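Local atomic coordinates of choline binding protein PCPA (Streptococcus pneumoniae, PDB entry 4CP6), a protein that is a pneumococcal surface antigen studied for vaccines, probably held on the cell wall through choline and displaying a leucine-rich repeat domain. Residues Lys341-Gly346 with Lys365-Lys370; Phe376-Asp381 with Asp400-Asn405; Val389-Thr394 with Asn410-Glu415. One frame throughout, in Å; residues are numbered along the deposited sequence.

Contact 1 (Lys341-Gly346 with Lys365-Lys370); sequences KSLTIG and KEIHIK
Lys341-Gly346 and Lys365-Lys370 pair in exact parallel register, the axes of strands 342-345 and 366-369 4.7 Å apart and inclined by 10°, with Leu343 and Ile345 each giving and taking a backbone bond. The shortest, His368 N to Leu343 O and Ile345 N to His368 O, are both 2.8 Å. On the face of Ser342, Thr344, Glu366 and His368, Glu366 CG and the carboxylate lie beside Ser342 OG. That CG sits between the backbone N and the carbonyl carbon (chi1 54°), and the chain, extended beyond it, brings the carboxylate to the serine; a water bridges Glu366 OE2, 2.7 Å away, and Ser342 OG. The other oxygen, Glu366 OE1, accepts a weak bond from His368 NE2 at 2.9 Å, steadying the imidazole, whose edge meets Ser342 OG. Farther along, Thr344 CG2 rests on Lys370 CD at 3.7 Å. The opposite face is wholly aliphatic: Ile345 CD1 reaches both Ile367 CG2 (4.0 Å) and Ile369 CG1 (4.1 Å), running alongside Ile369 but slanting across Ile367. One polar face and one buried aliphatic face, here offset by 24 residues, mark the parallel sheet of a leucine-rich repeat solenoid of the BspA type.

Contact 2 (Phe376-Asp381 with Asp400-Asn405); sequences FSVKKD and DVLKSN
Val401, in the helix that begins before Asp400, is the first residue of 400-405 to meet 376-381, and it does so with both methyls. Its CG1, anti to the backbone N (chi1 167°), touches both the edge of the Phe376 ring, 4.2 Å from Phe376 CD2, and the branch of Val378, 3.8 Å from Val378 CG2. The second methyl, Val401 CG2, lies 3.7 Å from Phe376 O, which Val401 CG1 also approaches. Leu402 follows, leaving the helix at the flank of the contact; the end of its side chain nevertheless comes nearer, and Leu402 CD2 reaches Val378 CG2 at 4.1 Å. The rest of Leu402 belongs to the interior, where it touches Ile369, Phe391, Val393 and Ile412. Val378 thus serves three residues of the helix, its CG2 meeting Val401 and Leu402 while Val378 CG1 packs on Asn405 CB at 3.9 Å. Ser404 contributes chiefly its carbonyl, with Lys380 CE 3.9 Å from Ser404 O as the extended lysine runs past the helix end. Asn405, last of the segment, covers the most surface: its side chain lies against Val378 O and crosses the Lys380 side chain at about a right angle. Its own carbonyl receives a CA-H...O contact from Lys380, with Lys380 CA 3.3 Å from Asn405 O. Beyond the two segments, the Ser377 backbone hydrogen-bonds to Asn350 and Leu352, pairing strand 377-378 with strand 351-352. The arrangement is that of the C-terminal end of a leucine-rich repeat solenoid, where the short helix 396-405 packs beside the weakly bonded strand 377-378 and covers the apolar interior.

Contact 3 (Val389-Thr394 with Asn410-Glu415); sequences VKFYVT and NDIIVE
Val393 and Ile412 form the apolar centre, Val393 CG2 lying 3.8 Å from Ile412 CG2 as the two side chains slant across each other. The same methyl of Val393, set between its own backbone N and carbonyl carbon by chi1 -57°, also reaches Val414 CG2 at 3.9 Å. Phe391 flanks this group: its CB touches Ile412 CG1, while the rim of its ring meets Asn410, with Phe391 CD1 3.9 Å from Asn410 CB and the amide turned 82° to the ring plane. Phe383 makes an edge-to-face ring contact with Phe391. Strands 390-393 and 412-414 run parallel at 21°, and with helix 396-405 between them in sequence they make a beta-alpha-beta unit that ends in 412-414, the outermost strand of the C-terminal parallel sheet of the solenoid. Four backbone bonds join them, Phe391 and Val393 each using both N and O; Ile413 N to Phe391 O, at 2.8 Å, is almost straight. On the other face Tyr392 and Ile413 run alongside each other in the same direction, and Ile413 CD1 sits 3.7 Å from Tyr392 CE2. At one end of the pairing Asn410 ND2 donates to Val389 O at 2.8 Å, the acceptor lying in the amide plane, while Asn410 OD1 is taken by Thr408 OG1, which fixes the amide's orientation. Val389 O also accepts from a water that Asp411 N binds, giving this carbonyl two donors. At the other end a second water donates to Thr394 O and, at 3.2 Å, to Glu415 O, beyond the final strand bond from Glu415 N to Val393 O.

Overall arrangement
The three contacts lie together at the C-terminal end of the chain. Contacts 1 and 3 belong to one parallel sheet, their centres about 9 Å apart, and strands 366-369 and 390-393 join them: Ile367 N probably bonds to Lys390 O (2.8 Å), and the rings of His368 and Tyr392 stack. Contact 2, its centre about 16 Å from that of contact 1 and 13 Å from that of contact 3, lies on the apolar side. Leu402 links all three, its CD1 meeting Phe391 CD2 at 3.7 Å and Ile369 CD1 at 4.1 Å. Along the chain contact 1 closes before the others open, whereas the segments of contacts 2 and 3 alternate, helix 396-405 following strand 390-393.

Contact 1 (Lys341-Gly346 with Lys365-Lys370)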
loop_
_atom_site.group_PDB
_atom_site.type_symbol
_atom_site.label_atom_id
_atom_site.label_comp_id
_atom_site.label_asym_id
_atom_site.label_seq_id
_atom_site.Cartn_x
_atom_site.Cartn_y
_atom_site.Cartn_z
ATOM N N LYS A 341 -5.978 -23.555 -15.714
ATOM C CA LYS A 341 -5.990 -24.748 -16.550
ATOM C C LYS A 341 -5.151 -24.593 -17.802
ATOM O O LYS A 341 -4.585 -25.566 -18.319
ATOM C CB LYS A 341 -7.457 -25.048 -16.949
ATOM C CG LYS A 341 -8.348 -25.442 -15.783
ATOM C CD LYS A 341 -9.785 -25.769 -16.235
ATOM C CE LYS A 341 -10.646 -24.532 -16.389
ATOM N NZ LYS A 341 -12.099 -24.852 -16.340
ATOM N N SER A 342 -5.044 -23.357 -18.303
ATOM C CA SER A 342 -4.363 -23.129 -19.548
ATOM C C SER A 342 -3.680 -21.780 -19.562
ATOM O O SER A 342 -4.241 -20.809 -19.038
ATOM C CB SER A 342 -5.394 -23.163 -20.680
ATOM O OG SER A 342 -4.801 -23.033 -21.959
ATOM N N LEU A 343 -2.527 -21.714 -20.229
ATOM C CA LEU A 343 -1.798 -20.472 -20.463
ATOM C C LEU A 343 -1.482 -20.385 -21.953
ATOM O O LEU A 343 -0.985 -21.371 -22.530
ATOM C CB LEU A 343 -0.498 -20.431 -19.620
ATOM C CG LEU A 343 0.461 -19.309 -19.998
ATOM C CD1 LEU A 343 -0.099 -17.958 -19.524
ATOM C CD2 LEU A 343 1.846 -19.535 -19.376
ATOM N N THR A 344 -1.748 -19.231 -22.587
ATOM C CA THR A 344 -1.358 -19.004 -23.969
ATOM C C THR A 344 -0.377 -17.851 -24.010
ATOM O O THR A 344 -0.604 -16.837 -23.340
ATOM C CB THR A 344 -2.570 -18.736 -24.879
ATOM O OG1 THR A 344 -3.377 -19.918 -24.882
ATOM C CG2 THR A 344 -2.157 -18.369 -26.306
ATOM N N ILE A 345 0.711 -18.018 -24.756
ATOM C CA ILE A 345 1.745 -17.007 -24.880
ATOM C C ILE A 345 1.648 -16.494 -26.312
ATOM O O ILE A 345 1.888 -17.246 -27.265
ATOM C CB ILE A 345 3.139 -17.591 -24.549
ATOM C CG1 ILE A 345 3.112 -18.363 -23.208
ATOM C CG2 ILE A 345 4.196 -16.489 -24.538
ATOM C CD1 ILE A 345 4.450 -18.996 -22.782
ATOM N N GLY A 346 1.340 -15.200 -26.437
ATOM C CA GLY A 346 1.089 -14.519 -27.706
ATOM C C GLY A 346 2.185 -14.561 -28.749
ATOM O O GLY A 346 3.340 -14.888 -28.477
ATOM N N LYS A 365 -2.996 -27.702 -17.195
ATOM C CA LYS A 365 -2.991 -28.799 -18.155
ATOM C C LYS A 365 -2.149 -28.500 -19.364
ATOM O O LYS A 365 -1.512 -29.396 -19.924
ATOM C CB LYS A 365 -4.469 -29.011 -18.579
ATOM C CG LYS A 365 -4.751 -29.835 -19.806
ATOM C CD LYS A 365 -6.270 -30.020 -19.949
ATOM C CE LYS A 365 -6.884 -29.107 -20.985
ATOM N NZ LYS A 365 -8.177 -29.640 -21.497
ATOM N N GLU A 366 -2.139 -27.227 -19.797
ATOM C CA GLU A 366 -1.517 -26.928 -21.074
ATOM C C GLU A 366 -0.961 -25.517 -21.182
ATOM O O GLU A 366 -1.532 -24.596 -20.598
ATOM C CB GLU A 366 -2.558 -27.130 -22.212
ATOM C CG GLU A 366 -3.843 -26.345 -22.020
ATOM C CD GLU A 366 -4.971 -26.587 -23.010
ATOM O OE1 GLU A 366 -4.766 -27.337 -23.990
ATOM O OE2 GLU A 366 -6.049 -25.977 -22.828
ATOM N N ILE A 367 0.136 -25.377 -21.928
ATOM C CA ILE A 367 0.769 -24.102 -22.272
ATOM C C ILE A 367 0.890 -24.075 -23.787
ATOM O O ILE A 367 1.518 -24.968 -24.381
ATOM C CB ILE A 367 2.141 -23.912 -21.580
ATOM C CG1 ILE A 367 2.019 -23.904 -20.046
ATOM C CG2 ILE A 367 2.814 -22.627 -22.073
ATOM C CD1 ILE A 367 3.370 -23.981 -19.312
ATOM N N HIS A 368 0.306 -23.047 -24.414
ATOM C CA HIS A 368 0.362 -22.872 -25.861
ATOM C C HIS A 368 1.315 -21.734 -26.178
ATOM O O HIS A 368 1.046 -20.584 -25.772
ATOM C CB HIS A 368 -1.033 -22.585 -26.432
ATOM C CG HIS A 368 -2.022 -23.677 -26.183
ATOM N ND1 HIS A 368 -2.352 -24.578 -27.184
ATOM C CD2 HIS A 368 -2.757 -23.953 -25.083
ATOM C CE1 HIS A 368 -3.230 -25.406 -26.647
ATOM N NE2 HIS A 368 -3.513 -25.074 -25.384
ATOM N N ILE A 369 2.410 -22.011 -26.883
ATOM C CA ILE A 369 3.407 -21.021 -27.270
ATOM C C ILE A 369 3.144 -20.700 -28.724
ATOM O O ILE A 369 3.342 -21.565 -29.583
ATOM C CB ILE A 369 4.832 -21.525 -27.029
ATOM C CG1 ILE A 369 4.990 -21.972 -25.537
ATOM C CG2 ILE A 369 5.863 -20.467 -27.462
ATOM C CD1 ILE A 369 6.421 -22.304 -25.082
ATOM N N LYS A 370 2.700 -19.471 -29.018
ATOM C CA LYS A 370 2.324 -19.133 -30.400
ATOM C C LYS A 370 3.448 -18.620 -31.269
ATOM O O LYS A 370 3.279 -18.583 -32.492
ATOM C CB LYS A 370 1.173 -18.114 -30.367
ATOM C CG LYS A 370 -0.100 -18.670 -29.750
ATOM C CD LYS A 370 -1.249 -17.678 -29.797
ATOM C CE LYS A 370 -2.005 -17.630 -31.098
ATOM N NZ LYS A 370 -2.885 -16.428 -31.152
HETATM O O HOH W 1 -6.603 -23.603 -24.068
#

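Contact 2 (Phe376-Asp381 with Asp400-Asn405)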
loop_
_atom_site.group_PDB
_atom_site.type_symbol
_atom_site.label_atom_id
_atom_site.label_comp_id
_atom_site.label_asym_id
_atom_site.label_seq_id
_atom_site.Cartn_x
_atom_site.Cartn_y
_atom_site.Cartn_z
ATOM N N PHE A 376 13.922 -18.258 -30.762
ATOM C CA PHE A 376 13.120 -18.415 -29.531
ATOM C C PHE A 376 13.999 -18.838 -28.366
ATOM O O PHE A 376 14.746 -19.801 -28.498
ATOM C CB PHE A 376 12.029 -19.477 -29.757
ATOM C CG PHE A 376 11.034 -19.555 -28.622
ATOM C CD1 PHE A 376 9.996 -18.641 -28.525
ATOM C CD2 PHE A 376 11.155 -20.523 -27.638
ATOM C CE1 PHE A 376 9.098 -18.687 -27.464
ATOM C CE2 PHE A 376 10.241 -20.574 -26.586
ATOM C CZ PHE A 376 9.241 -19.642 -26.496
ATOM N N SER A 377 13.879 -18.162 -27.210
ATOM C CA SER A 377 14.703 -18.512 -26.072
ATOM C C SER A 377 13.934 -18.694 -24.764
ATOM O O SER A 377 12.943 -18.000 -24.483
ATOM C CB SER A 377 15.829 -17.496 -25.906
ATOM O OG SER A 377 15.328 -16.235 -25.511
ATOM N N VAL A 378 14.447 -19.616 -23.945
ATOM C CA VAL A 378 13.914 -20.024 -22.641
ATOM C C VAL A 378 15.146 -20.180 -21.747
ATOM O O VAL A 378 16.190 -20.659 -22.221
ATOM C CB VAL A 378 13.190 -21.402 -22.789
ATOM C CG1 VAL A 378 12.701 -21.951 -21.453
ATOM C CG2 VAL A 378 12.023 -21.304 -23.776
ATOM N N LYS A 379 15.022 -19.841 -20.462
ATOM C CA LYS A 379 16.106 -20.082 -19.509
ATOM C C LYS A 379 15.782 -21.333 -18.729
ATOM O O LYS A 379 14.611 -21.761 -18.675
ATOM C CB LYS A 379 16.272 -18.895 -18.532
ATOM C CG LYS A 379 16.628 -17.554 -19.199
ATOM C CD LYS A 379 18.012 -17.569 -19.846
ATOM C CE LYS A 379 18.589 -16.181 -20.011
ATOM N NZ LYS A 379 19.798 -16.181 -20.882
ATOM N N LYS A 380 16.792 -21.912 -18.059
ATOM C CA LYS A 380 16.531 -23.115 -17.289
ATOM C C LYS A 380 15.607 -22.882 -16.092
ATOM O O LYS A 380 14.989 -23.826 -15.602
ATOM C CB LYS A 380 17.829 -23.777 -16.851
ATOM C CG LYS A 380 18.444 -24.509 -18.040
ATOM C CD LYS A 380 19.728 -25.179 -17.672
ATOM C CE LYS A 380 20.314 -25.897 -18.861
ATOM N NZ LYS A 380 21.753 -26.197 -18.597
ATOM N N ASP A 381 15.481 -21.616 -15.649
ATOM C CA ASP A 381 14.570 -21.280 -14.558
ATOM C C ASP A 381 13.356 -20.492 -15.026
ATOM O O ASP A 381 12.665 -19.894 -14.197
ATOM C CB ASP A 381 15.307 -20.579 -13.403
ATOM C CG ASP A 381 16.022 -19.325 -13.819
ATOM O OD1 ASP A 381 15.884 -18.921 -14.986
ATOM O OD2 ASP A 381 16.683 -18.710 -12.956
ATOM N N ASP A 400 12.930 -28.337 -29.300
ATOM C CA ASP A 400 14.324 -28.590 -28.900
ATOM C C ASP A 400 14.768 -27.615 -27.825
ATOM O O ASP A 400 15.457 -27.988 -26.872
ATOM C CB ASP A 400 15.289 -28.486 -30.099
ATOM C CG ASP A 400 15.091 -29.533 -31.177
ATOM O OD1 ASP A 400 14.480 -30.584 -30.884
ATOM O OD2 ASP A 400 15.570 -29.306 -32.305
ATOM N N VAL A 401 14.391 -26.340 -27.986
ATOM C CA VAL A 401 14.740 -25.328 -26.980
ATOM C C VAL A 401 14.078 -25.684 -25.632
ATOM O O VAL A 401 14.743 -25.680 -24.571
ATOM C CB VAL A 401 14.333 -23.920 -27.473
ATOM C CG1 VAL A 401 14.402 -22.914 -26.324
ATOM C CG2 VAL A 401 15.216 -23.485 -28.647
ATOM N N LEU A 402 12.798 -26.034 -25.650
ATOM C CA LEU A 402 12.140 -26.445 -24.396
ATOM C C LEU A 402 12.779 -27.677 -23.774
ATOM O O LEU A 402 13.085 -27.660 -22.582
ATOM C CB LEU A 402 10.660 -26.721 -24.601
ATOM C CG LEU A 402 9.760 -25.523 -24.748
ATOM C CD1 LEU A 402 8.355 -25.973 -25.085
ATOM C CD2 LEU A 402 9.728 -24.668 -23.434
ATOM N N LYS A 403 13.019 -28.746 -24.562
ATOM C CA LYS A 403 13.628 -29.952 -24.020
ATOM C C LYS A 403 14.980 -29.685 -23.378
ATOM O O LYS A 403 15.350 -30.357 -22.412
ATOM C CB LYS A 403 13.839 -30.992 -25.117
ATOM C CG LYS A 403 12.561 -31.666 -25.587
ATOM C CD LYS A 403 12.812 -32.543 -26.815
ATOM C CE LYS A 403 13.187 -33.968 -26.476
ATOM N NZ LYS A 403 13.089 -34.857 -27.665
ATOM N N SER A 404 15.740 -28.740 -23.952
ATOM C CA SER A 404 17.067 -28.450 -23.459
ATOM C C SER A 404 17.054 -27.630 -22.158
ATOM O O SER A 404 18.017 -27.682 -21.391
ATOM C CB SER A 404 17.846 -27.702 -24.525
ATOM O OG SER A 404 19.170 -27.469 -24.092
ATOM N N ASN A 405 15.970 -26.881 -21.890
ATOM C CA ASN A 405 15.909 -25.960 -20.751
ATOM C C ASN A 405 14.947 -26.348 -19.656
ATOM O O ASN A 405 15.139 -25.900 -18.516
ATOM C CB ASN A 405 15.611 -24.554 -21.250
ATOM C CG ASN A 405 16.739 -24.045 -22.112
ATOM O OD1 ASN A 405 16.682 -24.059 -23.369
ATOM N ND2 ASN A 405 17.829 -23.702 -21.480
#

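Contact 3 (Val389-Thr394 with Asn410-Glu415)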
loop_
_atom_site.group_PDB
_atom_site.type_symbol
_atom_site.label_atom_id
_atom_site.label_comp_id
_atom_site.label_asym_id
_atom_site.label_seq_id
_atom_site.Cartn_x
_atom_site.Cartn_y
_atom_site.Cartn_z
ATOM N N VAL A 389 2.218 -30.944 -17.201
ATOM C CA VAL A 389 1.766 -29.881 -18.089
ATOM C C VAL A 389 2.204 -30.220 -19.516
ATOM O O VAL A 389 3.353 -30.607 -19.733
ATOM C CB VAL A 389 2.345 -28.505 -17.657
ATOM C CG1 VAL A 389 1.901 -27.398 -18.623
ATOM C CG2 VAL A 389 1.924 -28.148 -16.229
ATOM N N LYS A 390 1.298 -30.046 -20.483
ATOM C CA LYS A 390 1.586 -30.284 -21.882
ATOM C C LYS A 390 1.916 -28.981 -22.575
ATOM O O LYS A 390 1.223 -27.970 -22.344
ATOM C CB LYS A 390 0.376 -30.890 -22.600
ATOM C CG LYS A 390 -0.388 -31.934 -21.844
ATOM C CD LYS A 390 -1.731 -32.126 -22.481
ATOM C CE LYS A 390 -2.702 -32.522 -21.425
ATOM N NZ LYS A 390 -2.684 -33.977 -21.134
ATOM N N PHE A 391 2.914 -28.998 -23.448
ATOM C CA PHE A 391 3.213 -27.831 -24.264
ATOM C C PHE A 391 2.756 -28.046 -25.677
ATOM O O PHE A 391 2.940 -29.150 -26.230
ATOM C CB PHE A 391 4.705 -27.529 -24.297
ATOM C CG PHE A 391 5.265 -26.874 -23.056
ATOM C CD1 PHE A 391 5.721 -27.642 -21.990
ATOM C CD2 PHE A 391 5.393 -25.491 -22.979
ATOM C CE1 PHE A 391 6.274 -27.035 -20.857
ATOM C CE2 PHE A 391 5.938 -24.883 -21.841
ATOM C CZ PHE A 391 6.371 -25.657 -20.786
ATOM N N TYR A 392 2.284 -26.971 -26.321
ATOM C CA TYR A 392 1.869 -26.958 -27.727
ATOM C C TYR A 392 2.738 -25.880 -28.368
ATOM O O TYR A 392 2.695 -24.701 -27.946
ATOM C CB TYR A 392 0.358 -26.691 -27.879
ATOM C CG TYR A 392 -0.537 -27.717 -27.207
ATOM C CD1 TYR A 392 -0.796 -27.660 -25.844
ATOM C CD2 TYR A 392 -1.104 -28.770 -27.936
ATOM C CE1 TYR A 392 -1.595 -28.620 -25.214
ATOM C CE2 TYR A 392 -1.915 -29.727 -27.317
ATOM C CZ TYR A 392 -2.155 -29.650 -25.953
ATOM O OH TYR A 392 -2.963 -30.580 -25.314
ATOM N N VAL A 393 3.571 -26.259 -29.343
ATOM C CA VAL A 393 4.531 -25.337 -29.959
ATOM C C VAL A 393 4.408 -25.369 -31.491
ATOM O O VAL A 393 3.759 -26.267 -32.030
ATOM C CB VAL A 393 5.988 -25.593 -29.504
ATOM C CG1 VAL A 393 6.112 -25.497 -27.977
ATOM C CG2 VAL A 393 6.500 -26.952 -29.989
ATOM N N THR A 394 5.046 -24.409 -32.178
ATOM C CA THR A 394 4.891 -24.288 -33.629
ATOM C C THR A 394 5.964 -24.994 -34.417
ATOM O O THR A 394 5.780 -25.171 -35.622
ATOM C CB THR A 394 4.842 -22.794 -34.036
ATOM O OG1 THR A 394 6.094 -22.202 -33.715
ATOM C CG2 THR A 394 3.682 -22.048 -33.386
ATOM N N ASN A 410 8.247 -32.728 -19.820
ATOM C CA ASN A 410 6.865 -32.517 -20.247
ATOM C C ASN A 410 6.599 -33.035 -21.657
ATOM O O ASN A 410 7.477 -32.938 -22.520
ATOM C CB ASN A 410 6.560 -31.014 -20.267
ATOM C CG ASN A 410 6.776 -30.379 -18.922
ATOM O OD1 ASN A 410 7.908 -30.210 -18.491
ATOM N ND2 ASN A 410 5.705 -30.046 -18.227
ATOM N N ASP A 411 5.355 -33.473 -21.903
ATOM C CA ASP A 411 4.924 -33.819 -23.253
ATOM C C ASP A 411 4.882 -32.489 -24.068
ATOM O O ASP A 411 4.279 -31.505 -23.607
ATOM C CB ASP A 411 3.516 -34.421 -23.170
ATOM C CG ASP A 411 2.976 -34.931 -24.481
ATOM O OD1 ASP A 411 3.786 -35.286 -25.345
ATOM O OD2 ASP A 411 1.732 -35.030 -24.606
ATOM N N ILE A 412 5.558 -32.451 -25.225
ATOM C CA ILE A 412 5.605 -31.302 -26.124
ATOM C C ILE A 412 5.078 -31.752 -27.480
ATOM O O ILE A 412 5.637 -32.681 -28.102
ATOM C CB ILE A 412 7.010 -30.699 -26.262
ATOM C CG1 ILE A 412 7.605 -30.335 -24.870
ATOM C CG2 ILE A 412 6.959 -29.476 -27.191
ATOM C CD1 ILE A 412 9.060 -30.075 -24.905
ATOM N N ILE A 413 4.004 -31.092 -27.920
ATOM C CA ILE A 413 3.331 -31.368 -29.199
ATOM C C ILE A 413 3.648 -30.265 -30.196
ATOM O O ILE A 413 3.406 -29.075 -29.915
ATOM C CB ILE A 413 1.812 -31.551 -28.962
ATOM C CG1 ILE A 413 1.575 -32.733 -27.977
ATOM C CG2 ILE A 413 1.076 -31.779 -30.305
ATOM C CD1 ILE A 413 0.170 -32.811 -27.349
ATOM N N VAL A 414 4.195 -30.629 -31.357
ATOM C CA VAL A 414 4.493 -29.676 -32.427
ATOM C C VAL A 414 3.256 -29.650 -33.341
ATOM O O VAL A 414 2.890 -30.674 -33.928
ATOM C CB VAL A 414 5.781 -30.037 -33.218
ATOM C CG1 VAL A 414 6.012 -29.069 -34.370
ATOM C CG2 VAL A 414 6.995 -30.072 -32.289
ATOM N N GLU A 415 2.616 -28.492 -33.464
ATOM C CA GLU A 415 1.422 -28.354 -34.307
ATOM C C GLU A 415 1.769 -28.573 -35.797
ATOM O O GLU A 415 2.884 -28.277 -36.227
ATOM C CB GLU A 415 0.836 -26.940 -34.103
ATOM C CG GLU A 415 -0.507 -26.653 -34.771
ATOM C CD GLU A 415 -1.242 -25.397 -34.325
ATOM O OE1 GLU A 415 -0.574 -24.411 -33.932
ATOM O OE2 GLU A 415 -2.494 -25.395 -34.396
HETATM O O HOH W 2 3.428 -33.534 -19.789
HETATM O O HOH W 3 3.389 -25.180 -36.817
#